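Local coordinates for multifunctional non-homologous end joining DNA repair protein LigD (Mycobacterium tuberculosis, PDB 2IRU) that helps repair DNA double-strand breaks by non-homologous end joining, this chain being its polymerase domain, which probably fills gaps at the broken ends, at residues V12-A17 / K29-F33; I47-T53 / H114-F120; A158-L163 / V202-L206; V169-V173 / L286-L290; T174-K178 / L246-T250. All blocks are in the same frame, centred on the assembly; numbering follows the deposited sequence.

Contact 1. Residues V12-A17 / K29-F33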
# COMPACT_ATOMS: atom_id res chain seq x y z
N VAL A 12 2.22 -14.56 19.04
CA VAL A 12 3.33 -14.73 18.09
C VAL A 12 4.62 -14.70 18.87
O VAL A 12 4.80 -13.84 19.74
CB VAL A 12 3.34 -13.61 17.04
CG1 VAL A 12 4.63 -13.61 16.15
CG2 VAL A 12 2.12 -13.76 16.17
N THR A 13 5.48 -15.65 18.56
CA THR A 13 6.81 -15.73 19.18
C THR A 13 7.86 -15.23 18.16
O THR A 13 8.04 -15.80 17.07
CB THR A 13 7.16 -17.17 19.65
OG1 THR A 13 6.18 -17.67 20.58
CG2 THR A 13 8.56 -17.16 20.31
N LEU A 14 8.54 -14.15 18.49
CA LEU A 14 9.60 -13.66 17.63
C LEU A 14 10.83 -14.59 17.81
O LEU A 14 11.29 -14.84 18.92
CB LEU A 14 10.02 -12.21 18.00
CG LEU A 14 11.10 -11.57 17.16
CD1 LEU A 14 10.66 -11.42 15.68
CD2 LEU A 14 11.55 -10.20 17.77
N THR A 15 11.31 -15.10 16.69
CA THR A 15 12.55 -15.85 16.67
C THR A 15 13.65 -15.10 15.93
O THR A 15 13.36 -14.22 15.13
CB THR A 15 12.41 -17.25 15.98
OG1 THR A 15 12.13 -17.05 14.59
CG2 THR A 15 11.29 -18.08 16.68
N ASN A 16 14.91 -15.44 16.28
CA ASN A 16 16.06 -14.80 15.68
C ASN A 16 15.96 -13.26 15.74
O ASN A 16 16.19 -12.55 14.72
CB ASN A 16 16.22 -15.24 14.23
CG ASN A 16 16.34 -16.76 14.09
OD1 ASN A 16 15.46 -17.39 13.51
ND2 ASN A 16 17.32 -17.34 14.74
N ALA A 17 15.62 -12.74 16.92
CA ALA A 17 15.52 -11.26 17.14
C ALA A 17 16.71 -10.44 16.63
O ALA A 17 16.55 -9.27 16.18
CB ALA A 17 15.27 -10.94 18.62
N LYS A 29 15.36 -8.09 12.95
CA LYS A 29 14.00 -8.60 13.14
C LYS A 29 13.34 -7.91 14.34
O LYS A 29 12.17 -7.52 14.25
CB LYS A 29 13.99 -10.11 13.33
CG LYS A 29 14.28 -10.89 12.09
CD LYS A 29 13.96 -12.37 12.31
CE LYS A 29 12.43 -12.67 12.38
NZ LYS A 29 12.05 -14.16 12.64
N SER A 30 14.09 -7.70 15.43
CA SER A 30 13.56 -6.99 16.61
C SER A 30 13.08 -5.56 16.26
O SER A 30 11.99 -5.12 16.67
CB SER A 30 14.60 -6.94 17.74
OG SER A 30 14.05 -6.38 18.91
N ASP A 31 13.89 -4.87 15.47
CA ASP A 31 13.51 -3.52 15.00
C ASP A 31 12.17 -3.56 14.27
O ASP A 31 11.30 -2.69 14.46
CB ASP A 31 14.56 -2.96 14.05
CG ASP A 31 15.86 -2.57 14.76
OD1 ASP A 31 15.82 -2.11 15.93
OD2 ASP A 31 16.91 -2.68 14.11
N ILE A 32 12.04 -4.54 13.38
CA ILE A 32 10.83 -4.67 12.56
C ILE A 32 9.59 -5.04 13.39
O ILE A 32 8.48 -4.49 13.19
CB ILE A 32 11.15 -5.63 11.37
CG1 ILE A 32 12.32 -5.07 10.51
CG2 ILE A 32 9.94 -5.97 10.56
CD1 ILE A 32 12.14 -3.68 9.99
N PHE A 33 9.80 -5.95 14.35
CA PHE A 33 8.75 -6.36 15.29
C PHE A 33 8.22 -5.14 16.03
O PHE A 33 7.00 -4.89 16.13
CB PHE A 33 9.35 -7.41 16.25
CG PHE A 33 8.32 -8.24 17.02
CD1 PHE A 33 7.59 -9.26 16.39
CD2 PHE A 33 8.21 -8.09 18.40
CE1 PHE A 33 6.72 -10.08 17.15
CE2 PHE A 33 7.34 -8.91 19.15
CZ PHE A 33 6.61 -9.89 18.51
O HOH W 1 13.78 -16.00 11.54
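K29 NZ donates a hydrogen bond to T15 O at 2.8 Å, and S30 N gives one to A17 O at 3.0 Å. These two bonds fasten the loop that precedes strand 20-22 to the first turn of helix 29-47 in the primase-like polymerase domain of LigD. The two donors use their carbonyls differently: the ammonium stands above the T15 carbonyl plane, 41° out of it, whereas the S30 amide lies in the plane of the A17 carbonyl, on a lone pair. A bend at chi3 (72°) in an otherwise extended K29 chain brings NZ round to the loop. There a water accepts from K29 NZ at 2.8 Å and donates to N16 OD1 at 2.9 Å. Q107 of helix 99-107 offers its OE1 to the same ammonium and also to T15 N, tying this helix to the loop. K29 therefore has neutral oxygens as partners here. N16 begins a short stretch probably in touch with target DNA, as inferred from relatives. Next to the polar cluster, L14 and F33 lie antiparallel alongside one another. L14 CB lies over the centre of the F33 ring in a CH-pi contact, 4.0 Å from the centroid and 11° off the normal, and L14 CD1 reaches F33 CD1 at 3.8 Å. V12 meets the same ring near its plane, with CG1 4.2 Å from F33 CE1.

Contact 2. Residues I47-T53 / H114-F120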
# COMPACT_ATOMS: atom_id res chain seq x y z
N ILE A 47 -5.79 -1.64 6.02
CA ILE A 47 -5.67 -3.00 5.54
C ILE A 47 -6.80 -3.92 6.03
O ILE A 47 -6.97 -5.01 5.49
CB ILE A 47 -4.28 -3.60 5.81
CG1 ILE A 47 -4.03 -3.73 7.32
CG2 ILE A 47 -3.19 -2.65 5.25
CD1 ILE A 47 -2.61 -4.38 7.67
N ALA A 48 -7.59 -3.45 7.00
CA ALA A 48 -8.78 -4.20 7.46
C ALA A 48 -9.66 -4.62 6.28
O ALA A 48 -9.92 -3.83 5.35
CB ALA A 48 -9.61 -3.34 8.42
N GLY A 49 -10.16 -5.85 6.35
CA GLY A 49 -11.10 -6.34 5.35
C GLY A 49 -10.48 -6.67 4.00
O GLY A 49 -11.19 -7.09 3.08
N ARG A 50 -9.15 -6.51 3.87
CA ARG A 50 -8.50 -6.71 2.57
C ARG A 50 -7.64 -7.97 2.57
O ARG A 50 -6.99 -8.26 3.60
CB ARG A 50 -7.61 -5.51 2.24
CG ARG A 50 -8.43 -4.23 2.24
CD ARG A 50 -7.61 -2.96 1.88
NE ARG A 50 -8.45 -1.84 2.30
CZ ARG A 50 -9.40 -1.27 1.55
NH1 ARG A 50 -9.58 -1.61 0.26
NH2 ARG A 50 -10.15 -0.31 2.08
N PRO A 51 -7.57 -8.70 1.43
CA PRO A 51 -6.64 -9.82 1.34
C PRO A 51 -5.21 -9.28 1.37
O PRO A 51 -4.87 -8.40 0.57
CB PRO A 51 -6.93 -10.45 -0.03
CG PRO A 51 -7.53 -9.27 -0.90
CD PRO A 51 -8.27 -8.43 0.15
N ALA A 52 -4.39 -9.82 2.27
CA ALA A 52 -3.00 -9.34 2.43
C ALA A 52 -2.03 -10.22 1.66
O ALA A 52 -1.82 -11.39 2.04
CB ALA A 52 -2.61 -9.31 3.90
N THR A 53 -1.45 -9.65 0.60
CA THR A 53 -0.28 -10.27 -0.08
C THR A 53 0.99 -9.92 0.67
O THR A 53 1.18 -8.76 1.01
CB THR A 53 -0.22 -9.81 -1.56
OG1 THR A 53 -1.34 -10.37 -2.25
CG2 THR A 53 1.06 -10.28 -2.25
N HIS A 114 0.94 -5.96 0.91
CA HIS A 114 0.27 -5.37 -0.26
C HIS A 114 -1.21 -5.70 -0.18
O HIS A 114 -1.57 -6.83 0.20
CB HIS A 114 0.83 -5.99 -1.54
CG HIS A 114 2.28 -5.72 -1.77
ND1 HIS A 114 2.74 -4.99 -2.85
CD2 HIS A 114 3.39 -6.11 -1.08
CE1 HIS A 114 4.07 -4.94 -2.80
NE2 HIS A 114 4.48 -5.63 -1.75
N VAL A 115 -2.07 -4.72 -0.47
CA VAL A 115 -3.53 -4.96 -0.43
C VAL A 115 -4.22 -4.31 -1.66
O VAL A 115 -3.71 -3.30 -2.23
CB VAL A 115 -4.20 -4.39 0.87
CG1 VAL A 115 -3.74 -5.20 2.13
CG2 VAL A 115 -3.93 -2.86 1.03
N PRO A 116 -5.37 -4.87 -2.09
CA PRO A 116 -6.14 -4.20 -3.15
C PRO A 116 -7.04 -3.12 -2.58
O PRO A 116 -7.04 -2.91 -1.36
CB PRO A 116 -6.95 -5.36 -3.75
CG PRO A 116 -7.29 -6.24 -2.47
CD PRO A 116 -5.97 -6.14 -1.64
N GLN A 117 -7.81 -2.44 -3.45
CA GLN A 117 -8.59 -1.26 -3.06
C GLN A 117 -10.04 -1.61 -2.71
O GLN A 117 -10.85 -0.72 -2.46
CB GLN A 117 -8.53 -0.18 -4.18
CG GLN A 117 -7.11 0.07 -4.67
CD GLN A 117 -6.11 0.27 -3.49
OE1 GLN A 117 -6.35 1.13 -2.61
NE2 GLN A 117 -5.02 -0.53 -3.47
N TRP A 118 -10.32 -2.91 -2.72
CA TRP A 118 -11.61 -3.45 -2.29
C TRP A 118 -11.50 -4.20 -0.96
O TRP A 118 -10.41 -4.64 -0.57
CB TRP A 118 -12.24 -4.33 -3.37
CG TRP A 118 -11.36 -5.48 -3.82
CD1 TRP A 118 -10.53 -5.49 -4.91
CD2 TRP A 118 -11.26 -6.79 -3.22
NE1 TRP A 118 -9.92 -6.72 -5.03
CE2 TRP A 118 -10.36 -7.54 -4.02
CE3 TRP A 118 -11.86 -7.41 -2.10
CZ2 TRP A 118 -10.01 -8.87 -3.72
CZ3 TRP A 118 -11.51 -8.74 -1.80
CH2 TRP A 118 -10.57 -9.43 -2.60
N ARG A 119 -12.63 -4.32 -0.27
CA ARG A 119 -12.73 -5.18 0.93
C ARG A 119 -13.68 -6.35 0.74
O ARG A 119 -14.67 -6.27 -0.02
CB ARG A 119 -13.21 -4.37 2.11
CG ARG A 119 -12.25 -3.30 2.58
CD ARG A 119 -12.93 -2.38 3.55
NE ARG A 119 -13.20 -3.01 4.83
CZ ARG A 119 -12.85 -2.47 5.99
NH1 ARG A 119 -12.26 -1.27 6.00
NH2 ARG A 119 -13.10 -3.10 7.13
N PHE A 120 -13.38 -7.45 1.42
CA PHE A 120 -14.37 -8.52 1.61
C PHE A 120 -15.64 -8.00 2.30
O PHE A 120 -15.58 -7.12 3.18
CB PHE A 120 -13.77 -9.64 2.44
CG PHE A 120 -12.72 -10.41 1.72
CD1 PHE A 120 -13.07 -11.35 0.76
CD2 PHE A 120 -11.38 -10.22 2.03
CE1 PHE A 120 -12.09 -12.07 0.08
CE2 PHE A 120 -10.38 -10.95 1.36
CZ PHE A 120 -10.71 -11.86 0.41
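T53 and H114 form an antiparallel hydrogen-bonded pair, T53 N giving to H114 O at 2.9 Å and H114 N to T53 O at 2.8 Å. At the other end of the contact F120 N donates to G49 O at 2.8 Å, nearly along the C=O axis. Between these backbone grips lie R50 and P51. R50 runs out as an extended chain (chi2 -178°) over V115, and its NH1 makes a long hydrogen bond of 3.3 Å to P116 O, tilted from the guanidinium plane. R119 CG sits over one face of that guanidinium, 3.6 Å from R50 CZ, while A48 O stands over a face of the R119 guanidinium. P51 is wedged among P116, W118 and F120: its CG is tightly packed at 3.4 Å from P116 CG, its CD touches F120 CE2 at 3.5 Å, and the same CD makes a CH-pi contact over the six-membered ring of W118. A type II turn from I47 to R50, with G49 at positive phi, presents the G49 carbonyl to F120. The contact thus joins the four-stranded antiparallel sheet, through strands 53-56 and 112-115, to strand 118-122 of the mixed sheet. H114, a probable substrate ligand by similarity, is steadied by E112 at NE2 and by the edge-to-face ring of F67. R50 NH2 lies 4.6 Å from R119 NH1, and the salt bridge from R50 NH2 to D291, with T135 as a further partner, probably offsets the proximity of the two like charges.

Contact 3. Residues A158-L163 / V202-L206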
# COMPACT_ATOMS: atom_id res chain seq x y z
N ALA A 158 -2.37 18.23 -9.48
CA ALA A 158 -3.31 18.21 -10.61
C ALA A 158 -4.31 17.06 -10.54
O ALA A 158 -5.50 17.24 -10.86
CB ALA A 158 -2.54 18.22 -11.92
N VAL A 159 -3.84 15.87 -10.14
CA VAL A 159 -4.73 14.76 -9.91
C VAL A 159 -5.72 15.13 -8.79
O VAL A 159 -6.93 14.97 -8.95
CB VAL A 159 -3.96 13.47 -9.51
CG1 VAL A 159 -4.95 12.34 -9.22
CG2 VAL A 159 -2.98 13.08 -10.62
N ARG A 160 -5.17 15.64 -7.69
CA ARG A 160 -5.96 16.10 -6.55
C ARG A 160 -7.05 17.09 -7.00
O ARG A 160 -8.18 17.01 -6.54
CB ARG A 160 -5.09 16.79 -5.50
CG ARG A 160 -5.87 17.25 -4.28
CD ARG A 160 -5.14 18.33 -3.50
NE ARG A 160 -4.81 19.48 -4.35
CZ ARG A 160 -3.94 20.42 -4.02
NH1 ARG A 160 -3.32 20.38 -2.85
NH2 ARG A 160 -3.68 21.41 -4.87
N ASP A 161 -6.69 18.00 -7.89
CA ASP A 161 -7.62 19.05 -8.30
C ASP A 161 -8.77 18.49 -9.14
O ASP A 161 -9.93 18.86 -8.95
CB ASP A 161 -6.87 20.17 -9.00
CG ASP A 161 -6.00 20.99 -8.04
OD1 ASP A 161 -6.12 20.84 -6.80
OD2 ASP A 161 -5.19 21.81 -8.53
N LEU A 162 -8.44 17.56 -10.04
CA LEU A 162 -9.48 16.88 -10.85
C LEU A 162 -10.45 16.10 -9.96
O LEU A 162 -11.67 16.12 -10.14
CB LEU A 162 -8.86 15.96 -11.89
CG LEU A 162 -8.27 16.40 -13.24
CD1 LEU A 162 -6.86 16.82 -13.18
CD2 LEU A 162 -8.39 15.24 -14.22
N LEU A 163 -9.90 15.40 -8.97
CA LEU A 163 -10.74 14.64 -8.05
C LEU A 163 -11.63 15.57 -7.22
O LEU A 163 -12.79 15.25 -6.96
CB LEU A 163 -9.87 13.72 -7.19
CG LEU A 163 -9.17 12.61 -7.99
CD1 LEU A 163 -8.11 11.90 -7.12
CD2 LEU A 163 -10.16 11.59 -8.60
N VAL A 202 -9.70 9.93 -15.25
CA VAL A 202 -8.92 10.97 -14.56
C VAL A 202 -7.51 11.11 -15.19
O VAL A 202 -7.08 12.23 -15.56
CB VAL A 202 -8.85 10.71 -13.02
CG1 VAL A 202 -7.87 11.67 -12.35
CG2 VAL A 202 -10.23 10.87 -12.42
N ALA A 203 -6.82 9.98 -15.32
CA ALA A 203 -5.46 9.94 -15.91
C ALA A 203 -5.43 10.47 -17.35
O ALA A 203 -4.58 11.30 -17.70
CB ALA A 203 -4.93 8.53 -15.89
N GLN A 204 -6.36 10.00 -18.18
CA GLN A 204 -6.43 10.47 -19.57
C GLN A 204 -6.77 11.95 -19.64
O GLN A 204 -6.24 12.67 -20.50
CB GLN A 204 -7.41 9.63 -20.38
CG GLN A 204 -6.88 8.22 -20.56
CD GLN A 204 -7.83 7.31 -21.32
OE1 GLN A 204 -9.04 7.54 -21.37
NE2 GLN A 204 -7.28 6.26 -21.92
N ARG A 205 -7.62 12.42 -18.73
CA ARG A 205 -7.95 13.85 -18.68
C ARG A 205 -6.74 14.69 -18.32
O ARG A 205 -6.51 15.77 -18.92
CB ARG A 205 -9.11 14.12 -17.71
CG ARG A 205 -9.60 15.57 -17.57
CD ARG A 205 -10.65 15.67 -16.42
NE ARG A 205 -11.72 14.66 -16.51
CZ ARG A 205 -12.35 14.11 -15.46
NH1 ARG A 205 -12.03 14.44 -14.21
NH2 ARG A 205 -13.31 13.21 -15.65
N LEU A 206 -5.95 14.20 -17.37
CA LEU A 206 -4.72 14.88 -16.99
C LEU A 206 -3.72 14.88 -18.14
O LEU A 206 -3.09 15.91 -18.41
CB LEU A 206 -4.11 14.29 -15.71
CG LEU A 206 -2.97 15.13 -15.13
CD1 LEU A 206 -3.35 16.62 -14.92
CD2 LEU A 206 -2.52 14.51 -13.82
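D161 OD1, just before the L162 that packs against V202 and L206, is gripped side-on by two nitrogens of R160. R160 NE lies 3.1 Å from D161 OD1 and R160 NH2 3.2 Å from the same oxygen, a salt bridge in which both donors come from one face of the carboxylate, with the oxygen close to the guanidinium plane. W260 adds a cation-pi contact to R160. This charged pair has no part in the interface itself, which is apolar. L206 inserts its two methyls at separate places: CD1 presses closely on A158 CB at 3.5 Å, and CD2 reaches V159 CG2 at 3.5 Å. Its CG is anti to the backbone N (chi1 -169°), which carries the fork across to the other helix. Here helix 149-164 meets helix 192-209 in the primase-like core; the short segments cross with their axes 10.3 Å apart and their directions at 118°. Further along, V202 spreads its branches, CG2 meeting L163 CD2 at 3.9 Å and CG1 facing V159 CG1 at 4.3 Å. L163 and V202 both also rest on F139 of strand 129-143, and V159 on L182 of strand 180-186. L162 points into the interface toward V202, R205 and L206, though the positions of its methyls are doubtful.

Contact 4. Residues V169-V173 / L286-L290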
# COMPACT_ATOMS: atom_id res chain seq x y z
N VAL A 169 -11.62 13.75 -1.99
CA VAL A 169 -10.44 14.24 -1.28
C VAL A 169 -9.31 13.24 -1.54
O VAL A 169 -9.55 12.05 -1.57
CB VAL A 169 -10.73 14.35 0.25
CG1 VAL A 169 -9.48 14.72 1.05
CG2 VAL A 169 -11.88 15.37 0.53
N THR A 170 -8.09 13.74 -1.71
CA THR A 170 -6.95 12.90 -2.07
C THR A 170 -5.84 12.97 -1.02
O THR A 170 -5.53 14.06 -0.51
CB THR A 170 -6.43 13.34 -3.46
OG1 THR A 170 -7.54 13.39 -4.37
CG2 THR A 170 -5.39 12.38 -4.02
N PHE A 171 -5.25 11.81 -0.74
CA PHE A 171 -4.20 11.68 0.27
C PHE A 171 -2.91 11.19 -0.38
O PHE A 171 -2.90 10.12 -1.01
CB PHE A 171 -4.61 10.67 1.36
CG PHE A 171 -5.88 11.04 2.07
CD1 PHE A 171 -5.84 11.77 3.27
CD2 PHE A 171 -7.13 10.68 1.55
CE1 PHE A 171 -7.01 12.13 3.93
CE2 PHE A 171 -8.31 11.03 2.21
CZ PHE A 171 -8.27 11.75 3.40
N PRO A 172 -1.80 11.92 -0.17
CA PRO A 172 -0.57 11.38 -0.73
C PRO A 172 0.21 10.46 0.20
O PRO A 172 0.21 10.64 1.41
CB PRO A 172 0.27 12.63 -1.02
CG PRO A 172 -0.24 13.69 -0.04
CD PRO A 172 -1.59 13.22 0.50
N VAL A 173 0.86 9.49 -0.41
CA VAL A 173 1.66 8.52 0.33
C VAL A 173 2.91 8.24 -0.49
O VAL A 173 2.83 7.67 -1.60
CB VAL A 173 0.90 7.18 0.56
CG1 VAL A 173 1.80 6.22 1.32
CG2 VAL A 173 -0.40 7.40 1.33
N LEU A 286 -2.23 10.60 9.26
CA LEU A 286 -2.64 11.56 8.22
C LEU A 286 -3.72 10.96 7.29
O LEU A 286 -4.45 11.72 6.62
CB LEU A 286 -1.42 12.06 7.41
CG LEU A 286 -0.33 12.81 8.19
CD1 LEU A 286 0.79 13.23 7.22
CD2 LEU A 286 -0.88 14.04 8.93
N LEU A 287 -3.83 9.63 7.28
CA LEU A 287 -4.86 8.92 6.52
C LEU A 287 -6.13 8.59 7.36
O LEU A 287 -6.96 7.78 6.93
CB LEU A 287 -4.26 7.58 5.98
CG LEU A 287 -3.12 7.65 4.97
CD1 LEU A 287 -2.80 6.23 4.49
CD2 LEU A 287 -3.52 8.54 3.79
N GLU A 288 -6.28 9.20 8.53
CA GLU A 288 -7.43 8.91 9.39
C GLU A 288 -8.76 8.81 8.61
O GLU A 288 -9.58 7.91 8.83
CB GLU A 288 -7.56 10.00 10.45
CG GLU A 288 -8.50 9.67 11.61
CD GLU A 288 -7.75 9.37 12.89
OE1 GLU A 288 -7.13 8.28 13.00
OE2 GLU A 288 -7.77 10.25 13.79
N ARG A 289 -8.95 9.76 7.69
CA ARG A 289 -10.22 9.92 6.97
C ARG A 289 -10.39 9.00 5.76
O ARG A 289 -11.47 8.95 5.14
CB ARG A 289 -10.36 11.37 6.52
CG ARG A 289 -10.54 12.38 7.64
CD ARG A 289 -10.34 13.80 7.10
NE ARG A 289 -8.95 14.04 6.66
CZ ARG A 289 -8.57 14.98 5.79
NH1 ARG A 289 -9.48 15.78 5.22
NH2 ARG A 289 -7.29 15.11 5.48
N LEU A 290 -9.32 8.28 5.39
CA LEU A 290 -9.37 7.43 4.19
C LEU A 290 -10.30 6.22 4.30
O LEU A 290 -10.99 5.86 3.33
CB LEU A 290 -7.98 6.95 3.80
CG LEU A 290 -7.86 5.98 2.61
CD1 LEU A 290 -8.34 6.62 1.33
CD2 LEU A 290 -6.37 5.49 2.51
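This is an apolar contact finished by an arginine, made by F171 of strand 171-174 with the loop 286-290 that follows helix 273-283, close to the end of the modelled chain. No hydrogen bond crosses it. F171 holds its CG anti to the carbonyl carbon (chi1 -59°), which swings the ring out from the strand toward the loop. L287 passes it in the opposite direction, with its CD2 3.4 Å from F171 CB, and its other methyl, CD1, touches V173 CG2 at 4.1 Å. On the far part of the ring R289 takes over. Its guanidinium stands almost perpendicular to the phenyl, 80° between planes, and turns a face to F171 CE1 and CZ. R289 NE lies in the plane of the F171 ring, at its edge, and R289 NH2 comes within 3.4 Å of F171 CE1. A bend at chi3 folds the R289 chain back, so that NH1 also comes to 4.3 Å from V169 CG1. Strand 171-174 belongs to the mixed sheet of the primase-like core, pairing antiparallel with strands 180-186 and 253-257, and loop 286-290 is packed on one of its faces beside helix 29-47, whose H46 touches both L287 and L290. The loop is turned by a bond from L290 N to L287 O of 2.9 Å, which sets L290 next to the phenyl. P185 touches both F171 and L290. L286 contributes its carbonyl oxygen, 3.6 Å from F171 CD1, while L290 CD1 lies 4.2 Å from F171 CD2.

Contact 5. Residues T174-K178 / L246-T250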
# COMPACT_ATOMS: atom_id res chain seq x y z
N THR A 174 4.08 8.67 0.01
CA THR A 174 5.32 8.38 -0.73
C THR A 174 5.53 6.87 -0.59
O THR A 174 5.37 6.34 0.50
CB THR A 174 6.52 9.22 -0.28
OG1 THR A 174 6.63 9.26 1.15
CG2 THR A 174 6.37 10.68 -0.83
N SER A 175 5.82 6.21 -1.69
CA SER A 175 5.80 4.73 -1.73
C SER A 175 6.92 4.04 -0.97
O SER A 175 6.81 2.83 -0.74
CB SER A 175 5.86 4.23 -3.19
OG SER A 175 7.14 4.42 -3.71
N GLY A 176 7.99 4.76 -0.61
CA GLY A 176 9.19 4.15 -0.02
C GLY A 176 10.21 3.70 -1.06
O GLY A 176 11.34 3.40 -0.73
N SER A 177 9.77 3.65 -2.31
CA SER A 177 10.62 3.28 -3.43
C SER A 177 10.93 4.52 -4.26
O SER A 177 11.85 5.26 -3.94
CB SER A 177 9.95 2.19 -4.28
OG SER A 177 9.90 0.99 -3.55
N LYS A 178 10.14 4.73 -5.31
CA LYS A 178 10.29 5.83 -6.26
C LYS A 178 8.91 6.46 -6.48
O LYS A 178 8.76 7.68 -6.68
CB LYS A 178 10.83 5.27 -7.58
CG LYS A 178 10.99 6.29 -8.71
CD LYS A 178 11.92 5.78 -9.83
CE LYS A 178 11.23 4.73 -10.72
NZ LYS A 178 12.22 4.09 -11.63
N LEU A 246 6.73 -1.42 5.47
CA LEU A 246 8.16 -1.30 5.13
C LEU A 246 8.31 -1.69 3.66
O LEU A 246 7.40 -2.35 3.08
CB LEU A 246 8.99 -2.28 5.99
CG LEU A 246 9.15 -1.90 7.46
CD1 LEU A 246 9.68 -3.06 8.28
CD2 LEU A 246 10.13 -0.76 7.60
N ARG A 247 9.46 -1.33 3.12
CA ARG A 247 9.87 -1.76 1.79
C ARG A 247 11.11 -2.62 1.89
O ARG A 247 12.04 -2.35 2.69
CB ARG A 247 10.18 -0.55 0.90
CG ARG A 247 9.01 0.45 0.73
CD ARG A 247 7.70 -0.23 0.32
NE ARG A 247 7.83 -1.08 -0.84
CZ ARG A 247 7.52 -0.72 -2.08
NH1 ARG A 247 7.02 0.50 -2.33
NH2 ARG A 247 7.64 -1.59 -3.07
N GLY A 248 11.17 -3.63 1.03
CA GLY A 248 12.34 -4.53 0.99
C GLY A 248 13.35 -3.93 0.03
O GLY A 248 13.44 -4.32 -1.15
N ARG A 249 14.02 -2.92 0.52
CA ARG A 249 14.96 -2.12 -0.27
C ARG A 249 16.21 -2.00 0.56
O ARG A 249 16.26 -2.47 1.71
CB ARG A 249 14.37 -0.74 -0.56
CG ARG A 249 13.27 -0.75 -1.63
CD ARG A 249 12.89 0.63 -2.07
NE ARG A 249 13.96 1.34 -2.80
CZ ARG A 249 14.24 1.18 -4.10
NH1 ARG A 249 13.57 0.30 -4.84
NH2 ARG A 249 15.21 1.89 -4.66
N THR A 250 17.24 -1.38 -0.01
CA THR A 250 18.50 -1.25 0.73
C THR A 250 18.34 -0.62 2.12
O THR A 250 19.05 -1.04 3.07
CB THR A 250 19.58 -0.51 -0.09
OG1 THR A 250 19.16 0.84 -0.36
CG2 THR A 250 19.82 -1.26 -1.38
O HOH W 2 11.56 -1.93 -4.27
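R247 lays its guanidinium beneath S177 OG, which sits over one face near the rim and 3.2 Å from R247 NH1, too poorly angled to be a hydrogen bond. The real bond is at the edge: NH1 donates to S175 O at 2.8 Å with an N-H...O angle of 156°, approaching from above the carbonyl plane. Bends at chi2 (-51°) and chi3 (-52°) curl the arginine back to this carbonyl and bring its CG to 3.8 Å from G176 CA. R247 NE makes a salt bridge to E112, which helps fix the group. The loop 174-178 links strands 171-174 and 180-186 of a beta hairpin, and begins with an ST turn: S175 OG accepts from S177 N at 3.1 Å and is also bonded to the G179 carbonyl. Residues 175-181 and R247 probably bind the incoming nucleotide, by analogy with relatives, which is consistent with R247 and K178 facing a phosphate-bearing substrate. R249, beyond an inverse gamma turn centred on G248, runs alongside S177, with CD 3.4 Å from S177 OG and S177 CA over a face of its guanidinium. A water in that guanidinium's plane accepts from R249 NH1 at 3.1 Å and weakly contacts S177 OG.

Contacts 2 and 5 bear on the probable nucleotide site: their centres are 19 Å apart, yet the side chains of H114 and R247 come within about 5 Å, and E112 holds both. K55 and T239 lie beside H114, and S175 is about 6 Å from the predicted manganese ligand D140. Contact 4 adjoins contact 5 in sequence and lies about 6 Å from contact 2 at the nearest atoms; D291, just past 286-290, pairs with R50. Contacts 3 and 4 touch through L163 and T170. Contact 1 meets contact 5 where I32 packs on L246, while contacts 1 and 3 lie on opposite sides of the chain's centre, 42 Å between centres.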